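Local structure of precorrin-6A reductase (Rhodobacter capsulatus, 4X7G) at residues K136-L139 with R140-S143; G180-E183 with L184-E188; W102-Q105 with A106-W110. The protein catalyses the NADPH-dependent reduction of precorrin-6A in cobalamin biosynthesis, and is seen here holding NADP and a reduced precorrin. All blocks are in the same frame, centred on the assembly; numbering follows the deposited sequence. Where two conformers were deposited one is given.

All three contacts belong to the part of the molecule built round the sheet of strands 109-113, 129-132, 149-154, 167-171, 192-196 and 216-220. Contact 3 comes first in the chain, in the passage from strand 93-97 of the other parallel sheet; contacts 1 and 2 follow. Contact 1 binds the precorrin directly and touches NADP. Contact 2 only approaches the ligand, the side chain of Asp181 lying about 5 Å from the precorrin, and in contact 3 that of Trp102 about 6 Å from it. None of the three touches another: contacts 2 and 3 come within about 9 Å at their nearest atoms, while the centres of contacts 1 and 3 are 25 Å apart.

Contact 1: residues K136-L139 with R140-S143; sequences KQHL and RDFS. With 3Y8 (3-[(1R,2S,3S,7S,11S,16S,17R,18R,19R)-2,7,12,18-tetrakis(2-hydroxy-2-oxoethyl)-3,13-bis(3-hydroxy-3-oxopropyl)-1,2,5,7,11,17-hexamethyl-17-(3-oxidanyl-3-oxidanylidene-prop-1-enyl)-3,6,8,10,15,16,18,19,21,24-decahydrocorrin-8-yl]propanoic acid), chain C.
His138 and Asp141 meet through both backbone and side chain where the chain turns away from the bound precorrin. Backbone bonds set the shape. Asp141 N donates to His138 O at 3.0 Å, Phe142 N donates to Leu139 O, and Ser143 N to Arg140 O, each reaching three residues back. Ser143 OG also donates to Arg140 O at a short 2.5 Å, so that carbonyl takes two donors. Just upstream, Lys136 to Leu139 form a type I beta turn, and a water carries its first residue on into the next segment, donating to Lys136 O and accepting from Arg140 N.

Between side chains the touch is light. The His138 ring and the Asp141 carboxylate run side by side in the same direction, their planes 38° apart, with OD2 of Asp141 3.6 Å from CB of His138. The edge of the Phe142 ring, at CD1, is turned to the carbonyl oxygens of Leu139 and His138.

The polar grip on the ligand lies at the start of the turn. Lys136 N and Gln137 N both donate to O63 of a precorrin acetate, at 2.8 and 3.0 Å, and Gln137 NE2 reaches the other oxygen, O62, at 2.9 Å in an almost straight bond (173°). The Lys136 chain is extended until its last bend (chi4 -59°), which turns NZ onto O58, a carboxylate oxygen of the three-carbon acid side chain at C17, 2.6 Å away. NZ is also bonded to Arg34 O, and Gln137 NE2 to NADP, so this turn joins product and cofactor.

Leu139 packs on Leu132, Leu152 and Leu154, and Phe142 on Leu132 and Val120. The turn thus lies in the connection between strands 129-132 and 149-154, with helix 116-122 alongside His138, Asp141 and Phe142.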
ATOM      1  N   LYS A 136      -0.754   8.581   7.059  1.00 14.28           N
ATOM      2  CA  LYS A 136      -0.885   9.977   7.241  1.00 14.96           C
ATOM      3  C   LYS A 136      -2.015  10.668   6.477  1.00 14.77           C
ATOM      4  O   LYS A 136      -2.506  11.701   6.926  1.00 16.28           O
ATOM      5  CB  LYS A 136       0.488  10.665   6.928  1.00 17.82           C
ATOM      6  CG  LYS A 136       0.759  10.964   5.521  1.00 22.77           C
ATOM      7  CD  LYS A 136       1.962  11.962   5.404  1.00 23.65           C
ATOM      8  CE  LYS A 136       2.327  12.114   3.908  1.00 27.57           C
ATOM      9  NZ  LYS A 136       2.728  10.945   3.076  1.00 31.27           N
ATOM     10  N   GLN A 137      -2.326  10.220   5.297  1.00 14.40           N
ATOM     11  CA  GLN A 137      -3.107  11.094   4.385  1.00 16.33           C
ATOM     12  C   GLN A 137      -4.485  11.358   4.900  1.00 16.41           C
ATOM     13  O   GLN A 137      -5.058  12.428   4.554  1.00 18.52           O
ATOM     14  CB  GLN A 137      -3.141  10.518   2.975  1.00 16.92           C
ATOM     15  CG  GLN A 137      -1.765  10.460   2.275  1.00 17.47           C
ATOM     16  CD  GLN A 137      -1.831   9.836   0.895  1.00 19.87           C
ATOM     17  OE1 GLN A 137      -1.537  10.533  -0.119  1.00 22.53           O
ATOM     18  NE2 GLN A 137      -2.291   8.607   0.794  1.00 19.43           N
ATOM     19  N   HIS A 138      -5.099  10.411   5.617  1.00 15.58           N
ATOM     20  CA  HIS A 138      -6.500  10.492   5.990  1.00 17.97           C
ATOM     21  C   HIS A 138      -6.741  10.586   7.439  1.00 18.47           C
ATOM     22  O   HIS A 138      -7.861  10.444   7.928  1.00 17.09           O
ATOM     23  CB  HIS A 138      -7.330   9.418   5.225  1.00 19.27           C
ATOM     24  CG  HIS A 138      -7.273   9.644   3.749  1.00 21.96           C
ATOM     25  ND1 HIS A 138      -6.647   8.806   2.835  1.00 27.74           N
ATOM     26  CD2 HIS A 138      -7.705  10.722   3.029  1.00 25.03           C
ATOM     27  CE1 HIS A 138      -6.699   9.363   1.626  1.00 23.97           C
ATOM     28  NE2 HIS A 138      -7.336  10.511   1.718  1.00 29.22           N
ATOM     29  N   LEU A 139      -5.698  10.916   8.203  1.00 18.90           N
ATOM     30  CA  LEU A 139      -5.888  11.125   9.681  1.00 20.77           C
ATOM     31  C   LEU A 139      -6.815  12.144  10.003  1.00 18.71           C
ATOM     32  O   LEU A 139      -7.557  12.065  11.049  1.00 18.65           O
ATOM     33  CB  LEU A 139      -4.580  11.571  10.341  1.00 23.64           C
ATOM     34  CG  LEU A 139      -3.564  10.496  10.283  1.00 25.15           C
ATOM     35  CD1 LEU A 139      -2.233  11.017  10.906  1.00 23.71           C
ATOM     36  CD2 LEU A 139      -4.039   9.182  10.884  1.00 30.74           C
ATOM     37  N   ARG A 140      -6.938  13.188   9.193  1.00 19.82           N
ATOM     38  CA  ARG A 140      -7.834  14.229   9.449  1.00 19.16           C
ATOM     39  C   ARG A 140      -9.304  13.785   9.525  1.00 18.81           C
ATOM     40  O   ARG A 140     -10.127  14.393  10.151  1.00 17.56           O
ATOM     41  CB  ARG A 140      -7.891  15.350   8.317  1.00 26.76           C
ATOM     42  CG  ARG A 140      -7.082  16.618   8.582  1.00 27.15           C
ATOM     43  CD  ARG A 140      -6.851  17.329   7.256  1.00 29.39           C
ATOM     44  NE  ARG A 140      -7.992  18.081   6.685  1.00 31.28           N
ATOM     45  CZ  ARG A 140      -8.251  19.373   6.856  1.00 36.88           C
ATOM     46  NH1 ARG A 140      -7.487  20.101   7.681  1.00 34.53           N
ATOM     47  NH2 ARG A 140      -9.253  19.962   6.155  1.00 32.28           N
ATOM     48  N   ASP A 141      -9.647  12.704   8.848  1.00 16.36           N
ATOM     49  CA  ASP A 141     -11.021  12.219   8.904  1.00 15.45           C
ATOM     50  C   ASP A 141     -11.489  11.962  10.345  1.00 14.19           C
ATOM     51  O   ASP A 141     -12.611  12.105  10.759  1.00 14.57           O
ATOM     52  CB  ASP A 141     -11.212  10.958   8.082  1.00 15.49           C
ATOM     53  CG  ASP A 141     -10.794  11.046   6.670  1.00 17.00           C
ATOM     54  OD1 ASP A 141     -10.466  12.117   6.181  1.00 19.42           O
ATOM     55  OD2 ASP A 141     -10.775  10.050   5.955  1.00 19.57           O
ATOM     56  N   PHE A 142     -10.517  11.504  11.207  1.00 12.17           N
ATOM     57  CA  PHE A 142     -10.797  11.151  12.578  1.00 12.57           C
ATOM     58  C   PHE A 142     -10.944  12.293  13.541  1.00 12.53           C
ATOM     59  O   PHE A 142     -11.339  12.138  14.650  1.00 12.65           O
ATOM     60  CB  PHE A 142      -9.784  10.081  13.113  1.00 11.51           C
ATOM     61  CG  PHE A 142     -10.004   8.790  12.419  1.00 11.25           C
ATOM     62  CD1 PHE A 142      -9.542   8.575  11.165  1.00 14.43           C
ATOM     63  CD2 PHE A 142     -10.768   7.784  13.000  1.00 12.18           C
ATOM     64  CE1 PHE A 142      -9.817   7.380  10.523  1.00 14.80           C
ATOM     65  CE2 PHE A 142     -10.988   6.592  12.341  1.00 13.00           C
ATOM     66  CZ  PHE A 142     -10.573   6.406  11.114  1.00 14.76           C
ATOM     67  N   SER A 143     -10.735  13.499  12.994  1.00 11.85           N
ATOM     68  CA  SER A 143     -11.090  14.707  13.681  1.00 14.97           C
ATOM     69  C   SER A 143     -12.589  14.841  13.835  1.00 13.24           C
ATOM     70  O   SER A 143     -13.046  15.639  14.653  1.00 15.99           O
ATOM     71  CB  SER A 143     -10.572  15.953  12.934  1.00 16.62           C
ATOM     72  OG  SER A 143     -11.225  16.135  11.634  1.00 17.58           O
TER
HETATM   73  C48 3Y8 C 302       6.350   6.068  -0.133  1.00 12.87           C
HETATM   74  C47 3Y8 C 302       8.500   3.915   0.863  1.00 12.90           C
HETATM   75  C43 3Y8 C 302       9.128  -2.207   1.526  1.00 16.83           C
HETATM   76  C42 3Y8 C 302       8.220  -1.315   2.474  1.00 13.86           C
HETATM   77  C41 3Y8 C 302       6.887  -1.280   1.752  1.00 13.64           C
HETATM   78  C38 3Y8 C 302       3.039  -1.984   1.962  1.00 15.35           C
HETATM   79  C37 3Y8 C 302       4.014  -2.347   3.013  1.00 14.62           C
HETATM   80  C36 3Y8 C 302       5.724  -1.753   4.748  1.00 15.60           C
HETATM   81  C35 3Y8 C 302       2.750  -1.151   5.521  1.00 12.30           C
HETATM   82  C32 3Y8 C 302       0.520   0.096   9.644  1.00 14.08           C
HETATM   83  C31 3Y8 C 302       0.052   0.410   8.160  1.00 14.99           C
HETATM   84  C2  3Y8 C 302       0.104   2.324   5.273  1.00 12.47           C
HETATM   85  C1  3Y8 C 302       1.296   3.160   4.688  1.00 14.09           C
HETATM   86  C4  3Y8 C 302       2.085   1.011   4.980  1.00 12.84           C
HETATM   87  C5  3Y8 C 302       2.952  -0.002   4.824  1.00 13.92           C
HETATM   88  C7  3Y8 C 302       4.888  -1.152   3.574  1.00 13.63           C
HETATM   89  C8  3Y8 C 302       5.827  -0.559   2.578  1.00 12.36           C
HETATM   90  C6  3Y8 C 302       4.103  -0.032   3.954  1.00 13.29           C
HETATM   91  C3  3Y8 C 302       0.831   1.096   5.850  1.00 12.72           C
HETATM   92  C11 3Y8 C 302       6.463   3.183   2.333  1.00 12.64           C
HETATM   93  C12 3Y8 C 302       7.058   4.080   1.367  1.00 11.28           C
HETATM   94  C13 3Y8 C 302       6.211   5.022   0.977  1.00 11.89           C
HETATM   95  C14 3Y8 C 302       4.986   4.844   1.735  1.00 11.82           C
HETATM   96  C15 3Y8 C 302       3.874   5.650   1.614  1.00 13.46           C
HETATM   97  C16 3Y8 C 302       2.680   5.363   2.416  1.00 14.19           C
HETATM   98  C17 3Y8 C 302       1.539   6.324   2.613  1.00 13.73           C
HETATM   99  C18 3Y8 C 302       0.620   5.514   3.582  1.00 13.74           C
HETATM  100  C19 3Y8 C 302       1.055   3.992   3.424  1.00 14.37           C
HETATM  101  C20 3Y8 C 302       1.975   3.994   5.780  1.00 14.08           C
HETATM  102  C21 3Y8 C 302       9.541   4.606   1.845  1.00 13.75           C
HETATM  103  C24 3Y8 C 302       7.272   3.079   3.629  1.00 13.39           C
HETATM  104  C25 3Y8 C 302      -0.697   3.069   6.356  1.00 13.55           C
HETATM  105  C26 3Y8 C 302      -0.796   1.807   4.141  1.00 14.59           C
HETATM  106  O59 3Y8 C 302       3.569   8.295   6.773  1.00 16.45           O
HETATM  107  C57 3Y8 C 302       3.484   8.392   5.474  1.00 18.01           C
HETATM  108  O58 3Y8 C 302       3.835   9.366   4.758  1.00 20.98           O
HETATM  109  C56 3Y8 C 302       2.733   7.266   4.816  1.00 15.96           C
HETATM  110  C55 3Y8 C 302       2.095   7.587   3.427  1.00 15.13           C
HETATM  111  C54 3Y8 C 302       0.864   6.708   1.317  1.00 14.30           C
HETATM  112  C60 3Y8 C 302      -0.889   5.602   3.360  1.00 15.00           C
HETATM  113  C61 3Y8 C 302      -1.533   6.875   3.663  1.00 14.61           C
HETATM  114  O62 3Y8 C 302      -2.731   7.008   3.207  1.00 17.22           O
HETATM  115  O63 3Y8 C 302      -0.966   7.762   4.360  1.00 14.14           O
HETATM  116  N24 3Y8 C 302       2.368   4.104   2.768  1.00 13.18           N
HETATM  117  N23 3Y8 C 302       5.164   3.765   2.546  1.00 12.32           N
HETATM  118  C49 3Y8 C 302       5.702   5.539  -1.420  1.00 14.30           C
HETATM  119  C50 3Y8 C 302       5.818   6.401  -2.633  1.00 13.88           C
HETATM  120  O51 3Y8 C 302       6.343   7.536  -2.560  1.00 14.18           O
HETATM  121  O52 3Y8 C 302       5.442   5.825  -3.719  1.00 14.02           O
HETATM  122  O23 3Y8 C 302      10.543   3.916   2.124  1.00 16.05           O
HETATM  123  O22 3Y8 C 302       9.285   5.717   2.242  1.00 15.37           O
HETATM  124  C10 3Y8 C 302       6.258   1.791   1.651  1.00 13.34           C
HETATM  125  C9  3Y8 C 302       5.622   0.769   2.528  1.00 12.11           C
HETATM  126  N22 3Y8 C 302       4.589   1.105   3.413  1.00 13.17           N
HETATM  127  O44 3Y8 C 302       8.991  -3.429   1.675  1.00 18.13           O
HETATM  128  O45 3Y8 C 302       9.954  -1.644   0.935  1.00 19.70           O
HETATM  129  O39 3Y8 C 302       2.846  -2.895   1.096  1.00 16.16           O
HETATM  130  O40 3Y8 C 302       2.388  -0.947   2.062  1.00 16.96           O
HETATM  131  N21 3Y8 C 302       2.284   2.134   4.379  1.00 14.15           N
HETATM  132  C27 3Y8 C 302      -1.900   0.827   4.633  1.00 14.35           C
HETATM  133  O28 3Y8 C 302      -2.952   1.349   5.025  1.00 17.16           O
HETATM  134  O29 3Y8 C 302      -1.700  -0.384   4.622  1.00 14.81           O
HETATM  135  C30 3Y8 C 302       1.193   0.965   7.364  1.00 13.77           C
HETATM  136  O34 3Y8 C 302       0.890   1.140  10.300  1.00 16.73           O
HETATM  137  O33 3Y8 C 302       0.276  -1.081   9.907  1.00 15.65           O
HETATM  138  O   HOH W   1      -4.356  13.572   7.484  1.00 25.36           O

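Contact 2: residues G180-E183 with L184-E188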
ATOM      1  N   GLY A 180       6.986  -6.891  16.873  1.00 11.93           N
ATOM      2  CA  GLY A 180       7.064  -5.453  17.000  1.00 11.44           C
ATOM      3  C   GLY A 180       5.681  -4.806  17.245  1.00 11.85           C
ATOM      4  O   GLY A 180       5.502  -4.030  18.139  1.00 12.28           O
ATOM      5  N   ASP A 181       4.686  -5.285  16.455  1.00 10.94           N
ATOM      6  CA  ASP A 181       3.338  -4.712  16.615  1.00 11.23           C
ATOM      7  C   ASP A 181       2.665  -5.162  17.836  1.00 11.37           C
ATOM      8  O   ASP A 181       1.884  -4.446  18.473  1.00 12.60           O
ATOM      9  CB  ASP A 181       2.525  -4.982  15.341  1.00 12.34           C
ATOM     10  CG  ASP A 181       2.809  -3.965  14.261  1.00 13.15           C
ATOM     11  OD1 ASP A 181       3.872  -3.312  14.293  1.00 12.66           O
ATOM     12  OD2 ASP A 181       1.982  -3.863  13.312  1.00 13.27           O
ATOM     13  N   THR A 182       2.969  -6.395  18.332  1.00 12.34           N
ATOM     14  CA  THR A 182       2.470  -6.836  19.611  1.00 13.29           C
ATOM     15  C   THR A 182       2.977  -5.918  20.700  1.00 13.10           C
ATOM     16  O   THR A 182       2.209  -5.456  21.571  1.00 13.68           O
ATOM     17  CB  THR A 182       2.804  -8.314  19.890  1.00 14.66           C
ATOM     18  OG1 THR A 182       2.225  -9.111  18.891  1.00 15.68           O
ATOM     19  CG2 THR A 182       2.286  -8.758  21.236  1.00 16.71           C
ATOM     20  N   GLU A 183       4.259  -5.613  20.730  1.00 13.03           N
ATOM     21  CA  GLU A 183       4.794  -4.765  21.768  1.00 14.59           C
ATOM     22  C   GLU A 183       4.204  -3.381  21.704  1.00 13.80           C
ATOM     23  O   GLU A 183       3.919  -2.787  22.744  1.00 13.98           O
ATOM     24  CB  GLU A 183       6.345  -4.735  21.633  1.00 15.59           C
ATOM     25  CG  GLU A 183       7.014  -3.702  22.496  1.00 17.46           C
ATOM     26  CD  GLU A 183       6.893  -3.900  23.966  1.00 20.88           C
ATOM     27  OE1 GLU A 183       6.586  -4.976  24.372  1.00 21.94           O
ATOM     28  OE2 GLU A 183       7.034  -2.949  24.772  1.00 24.36           O
ATOM     29  N   LEU A 184       4.008  -2.822  20.527  1.00 13.10           N
ATOM     30  CA  LEU A 184       3.384  -1.516  20.397  1.00 13.31           C
ATOM     31  C   LEU A 184       1.961  -1.501  20.925  1.00 12.73           C
ATOM     32  O   LEU A 184       1.602  -0.619  21.685  1.00 13.10           O
ATOM     33  CB  LEU A 184       3.457  -1.120  18.956  1.00 13.73           C
ATOM     34  CG  LEU A 184       2.857   0.268  18.654  1.00 15.05           C
ATOM     35  CD1 LEU A 184       3.588   1.317  19.480  1.00 16.68           C
ATOM     36  CD2 LEU A 184       2.873   0.539  17.186  1.00 15.91           C
ATOM     37  N   LEU A 185       1.170  -2.442  20.501  1.00 11.77           N
ATOM     38  CA  LEU A 185      -0.238  -2.437  20.933  1.00 11.96           C
ATOM     39  C   LEU A 185      -0.341  -2.641  22.426  1.00 13.26           C
ATOM     40  O   LEU A 185      -1.220  -2.074  23.091  1.00 14.18           O
ATOM     41  CB  LEU A 185      -1.010  -3.524  20.214  1.00 13.49           C
ATOM     42  CG  LEU A 185      -1.183  -3.387  18.739  1.00 14.63           C
ATOM     43  CD1 LEU A 185      -1.913  -4.571  18.104  1.00 18.00           C
ATOM     44  CD2 LEU A 185      -1.983  -2.185  18.390  1.00 18.15           C
ATOM     45  N   ARG A 186       0.538  -3.518  22.995  1.00 14.05           N
ATOM     46  CA  ARG A 186       0.621  -3.590  24.488  0.50 15.19           C
ATOM     47  C   ARG A 186       1.044  -2.293  25.171  1.00 15.28           C
ATOM     48  O   ARG A 186       0.391  -1.799  26.112  1.00 16.73           O
ATOM     49  CB  ARG A 186       1.614  -4.693  24.832  0.50 16.55           C
ATOM     50  CG  ARG A 186       1.129  -6.096  24.519  0.50 18.11           C
ATOM     51  CD  ARG A 186       1.724  -7.140  25.495  0.50 23.98           C
ATOM     52  NE  ARG A 186       3.151  -6.983  25.559  0.50 22.27           N
ATOM     53  CZ  ARG A 186       3.838  -6.323  26.483  0.50 26.23           C
ATOM     54  NH1 ARG A 186       3.330  -5.895  27.657  0.50 28.53           N
ATOM     55  NH2 ARG A 186       5.129  -6.212  26.265  0.50 29.37           N
ATOM     56  N   SER A 187       2.122  -1.757  24.769  1.00 16.57           N
ATOM     57  CA  SER A 187       2.685  -0.585  25.439  1.00 18.55           C
ATOM     58  C   SER A 187       1.742   0.617  25.414  1.00 19.29           C
ATOM     59  O   SER A 187       1.581   1.357  26.420  1.00 19.43           O
ATOM     60  CB  SER A 187       4.046  -0.304  24.863  1.00 22.96           C
ATOM     61  OG  SER A 187       4.045   0.339  23.627  1.00 26.18           O
ATOM     62  N   GLU A 188       0.953   0.721  24.338  1.00 16.27           N
ATOM     63  CA  GLU A 188      -0.014   1.761  24.214  1.00 16.06           C
ATOM     64  C   GLU A 188      -1.374   1.407  24.763  1.00 14.57           C
ATOM     65  O   GLU A 188      -2.286   2.239  24.649  1.00 15.94           O
ATOM     66  CB  GLU A 188      -0.147   2.187  22.756  1.00 15.56           C
ATOM     67  CG  GLU A 188      -0.747   3.580  22.585  1.00 18.03           C
ATOM     68  CD  GLU A 188       0.117   4.786  22.898  1.00 17.97           C
ATOM     69  OE1 GLU A 188       1.359   4.517  23.062  1.00 17.96           O
ATOM     70  OE2 GLU A 188      -0.278   5.959  22.852  1.00 19.52           O
TER
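The flat groups here are the Glu183 carboxylate and the Arg186 guanidinium, one helical turn apart and inclined at 66°. OE1 of Glu183 approaches the guanidinium obliquely and forms a salt bridge to NH2 of Arg186 at 2.7 Å; Thr182 O also lies obliquely to that group. Arg186 has a second conformer and both residues touch crystal neighbours, so the bridge is doubtful as a permanent feature. Nearer the backbone, CG of Arg186 packs 3.2 Å from Thr182 O.

Behind this surface pair run four regular helical bonds, each N-H donating to the carbonyl four residues earlier, from Leu184 N on Gly180 O (3.1 Å) to Ser187 N on Glu183 O (2.9 Å). Thr182 OG1 bonds back to Val178 O, and Asp181 turns its carboxylate to Arg153 in a salt bridge. Leu184 fits against Leu151 and Val170 of the sheet, while Leu185 faces Leu213 of helix 205-213.

Helix 178-187 is therefore amphipathic, and it carries the chain from edge strand 167-171 past strands 149-154 and 129-132 to strand 192-196: the right-handed beta-alpha-beta crossover characteristic of a Rossmann fold.

Contact 3: residues W102-Q105 with A106-W110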
ATOM      1  N   TRP A 102      -7.046  -9.628   2.802  1.00 12.68           N
ATOM      2  CA  TRP A 102      -6.966 -10.461   3.973  1.00 13.61           C
ATOM      3  C   TRP A 102      -8.367 -10.960   4.373  1.00 13.26           C
ATOM      4  O   TRP A 102      -9.317 -10.226   4.201  1.00 13.36           O
ATOM      5  CB  TRP A 102      -6.370  -9.698   5.158  1.00 12.86           C
ATOM      6  CG  TRP A 102      -4.969  -9.257   5.029  1.00 12.39           C
ATOM      7  CD1 TRP A 102      -3.844 -10.044   4.697  1.00 14.07           C
ATOM      8  CD2 TRP A 102      -4.445  -7.938   5.288  1.00 12.83           C
ATOM      9  NE1 TRP A 102      -2.766  -9.283   4.690  1.00 14.52           N
ATOM     10  CE2 TRP A 102      -3.047  -7.996   5.097  1.00 12.83           C
ATOM     11  CE3 TRP A 102      -5.001  -6.693   5.671  1.00 12.02           C
ATOM     12  CZ2 TRP A 102      -2.255  -6.886   5.265  1.00 12.96           C
ATOM     13  CZ3 TRP A 102      -4.194  -5.671   5.888  1.00 11.83           C
ATOM     14  CH2 TRP A 102      -2.826  -5.749   5.678  1.00 12.93           C
ATOM     15  N   THR A 103      -8.448 -12.186   4.880  1.00 14.96           N
ATOM     16  CA  THR A 103      -9.710 -12.781   5.302  1.00 16.22           C
ATOM     17  C   THR A 103      -9.538 -13.301   6.724  1.00 13.66           C
ATOM     18  O   THR A 103      -8.481 -13.696   7.160  1.00 14.52           O
ATOM     19  CB  THR A 103     -10.208 -13.891   4.318  1.00 18.07           C
ATOM     20  OG1 THR A 103      -9.184 -14.828   4.187  1.00 22.29           O
ATOM     21  CG2 THR A 103     -10.550 -13.298   3.002  1.00 20.13           C
ATOM     22  N   ALA A 104     -10.644 -13.281   7.395  1.00 14.86           N
ATOM     23  CA  ALA A 104     -10.657 -13.594   8.811  1.00 14.81           C
ATOM     24  C   ALA A 104     -10.417 -15.043   9.098  1.00 17.90           C
ATOM     25  O   ALA A 104     -10.888 -15.877   8.346  1.00 19.62           O
ATOM     26  CB  ALA A 104     -11.982 -13.168   9.433  1.00 16.22           C
ATOM     27  N   GLN A 105      -9.661 -15.320  10.138  1.00 17.68           N
ATOM     28  CA  GLN A 105      -9.522 -16.685  10.620  1.00 22.46           C
ATOM     29  C   GLN A 105      -9.845 -16.739  12.060  1.00 18.73           C
ATOM     30  O   GLN A 105     -10.213 -15.782  12.714  1.00 17.07           O
ATOM     31  CB  GLN A 105      -8.162 -17.259  10.344  1.00 26.97           C
ATOM     32  CG  GLN A 105      -7.032 -16.456  10.815  1.00 29.60           C
ATOM     33  CD  GLN A 105      -5.779 -16.920  10.111  1.00 36.59           C
ATOM     34  OE1 GLN A 105      -5.598 -16.663   8.906  1.00 42.93           O
ATOM     35  NE2 GLN A 105      -4.966 -17.702  10.810  1.00 32.65           N
ATOM     36  N   ALA A 106      -9.690 -17.967  12.596  1.00 20.20           N
ATOM     37  CA  ALA A 106     -10.004 -18.203  13.984  1.00 21.01           C
ATOM     38  C   ALA A 106      -9.241 -17.248  14.871  1.00 16.51           C
ATOM     39  O   ALA A 106      -8.016 -17.048  14.609  1.00 17.76           O
ATOM     40  CB  ALA A 106      -9.506 -19.595  14.376  1.00 23.93           C
ATOM     41  N   GLY A 107      -9.970 -16.647  15.756  1.00 16.42           N
ATOM     42  CA  GLY A 107      -9.463 -15.680  16.703  1.00 16.96           C
ATOM     43  C   GLY A 107      -9.593 -14.212  16.276  1.00 14.07           C
ATOM     44  O   GLY A 107      -9.494 -13.362  17.122  1.00 15.52           O
ATOM     45  N   ASP A 108      -9.785 -13.941  14.966  1.00 12.99           N
ATOM     46  CA  ASP A 108      -9.997 -12.541  14.485  1.00 12.86           C
ATOM     47  C   ASP A 108     -11.337 -12.044  14.958  1.00 13.03           C
ATOM     48  O   ASP A 108     -12.325 -12.805  14.928  1.00 14.60           O
ATOM     49  CB  ASP A 108      -9.893 -12.519  12.985  1.00 12.24           C
ATOM     50  CG  ASP A 108      -8.503 -12.696  12.467  1.00 12.39           C
ATOM     51  OD1 ASP A 108      -7.485 -12.323  13.169  1.00 12.89           O
ATOM     52  OD2 ASP A 108      -8.347 -13.237  11.400  1.00 14.21           O
ATOM     53  N   ARG A 109     -11.418 -10.784  15.333  1.00 13.00           N
ATOM     54  CA  ARG A 109     -12.672 -10.130  15.629  1.00 14.81           C
ATOM     55  C   ARG A 109     -12.777  -8.887  14.783  1.00 12.19           C
ATOM     56  O   ARG A 109     -12.239  -7.837  15.180  1.00 13.86           O
ATOM     57  CB  ARG A 109     -12.832  -9.792  17.112  1.00 16.84           C
ATOM     58  CG  ARG A 109     -14.243  -9.255  17.501  1.00 19.61           C
ATOM     59  CD  ARG A 109     -14.618  -9.468  18.987  1.00 21.75           C
ATOM     60  NE  ARG A 109     -13.478  -9.081  19.903  1.00 19.77           N
ATOM     61  CZ  ARG A 109     -13.436  -8.027  20.708  1.00 19.51           C
ATOM     62  NH1 ARG A 109     -14.438  -7.178  20.654  1.00 22.00           N
ATOM     63  NH2 ARG A 109     -12.379  -7.802  21.517  1.00 20.08           N
ATOM     64  N   TRP A 110     -13.293  -9.044  13.616  1.00 11.00           N
ATOM     65  CA  TRP A 110     -13.305  -8.008  12.590  1.00 10.87           C
ATOM     66  C   TRP A 110     -14.657  -7.482  12.303  1.00 10.88           C
ATOM     67  O   TRP A 110     -15.663  -8.266  12.270  1.00 12.89           O
ATOM     68  CB  TRP A 110     -12.695  -8.515  11.303  1.00 11.27           C
ATOM     69  CG  TRP A 110     -11.239  -8.884  11.335  1.00 11.46           C
ATOM     70  CD1 TRP A 110     -10.365  -8.796  12.390  1.00 10.43           C
ATOM     71  CD2 TRP A 110     -10.501  -9.402  10.234  1.00 10.19           C
ATOM     72  NE1 TRP A 110      -9.116  -9.186  11.948  1.00 10.94           N
ATOM     73  CE2 TRP A 110      -9.167  -9.599  10.691  1.00 10.99           C
ATOM     74  CE3 TRP A 110     -10.812  -9.692   8.911  1.00 12.22           C
ATOM     75  CZ2 TRP A 110      -8.179 -10.060   9.843  1.00 12.77           C
ATOM     76  CZ3 TRP A 110      -9.797 -10.107   8.074  1.00 13.66           C
ATOM     77  CH2 TRP A 110      -8.527 -10.326   8.558  1.00 13.08           C
TER
HETATM   78  O   HOH W   2      -6.748 -13.450   9.196  1.00 25.00           O
HETATM   79  O   HOH W   3      -5.801 -18.248  13.399  1.00 22.29           O
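The indole of Trp110 lies flat beneath Ala104, whose CB stands over the six-membered ring in a CH-pi contact, 4.1 Å from its centroid and 27° off the normal. CB of Asp108 rests on the same face, 3.5 Å above the plane. At the rim the indole reaches further back along the chain: CH2 of Trp110 lies 4.1 Å from CB of Trp102, and Trp102 O sits near the ring plane. The Trp102 indole itself leads away, towards Leu207 of helix 205-213.

Asp108 faces Gln105 from the far end of a type II beta turn, closed by Asp108 N donating to Gln105 O at 2.9 Å. With CG beside its own backbone N (chi1 -72°), the Asp108 carboxylate comes round to the same partner, and OD2 accepts from Gln105 N at 2.8 Å in a practically linear bond (178°). The donor arrives on the anti side of OD2, somewhat out of the carboxylate plane. Gln105 passes the carboxylate obliquely, CG against OD2 and amide plane inclined to it; NE2 instead reaches a water, 2.8 Å away, that also donates to Ala106 O. Gly107 takes the positive-phi corner, where a CB would be jammed against the preceding carbonyl.

The second carboxylate oxygen, OD1, forms a salt bridge with Arg211. With an alanine in place of Asp108, Gln105 N would probably be left without its acceptor and Arg211 without this counter-charge, setting the turn freer to shift.

This loop leads from strand 93-97 of one sheet to strand 109-113 at the edge of the other, in keeping with strand-swapping between the Rossmann domains. Its chemistry is that of a fastening: one carboxylate ties the turn to itself and to helix 205-213, while the Trp110 face gives the bend an apolar floor.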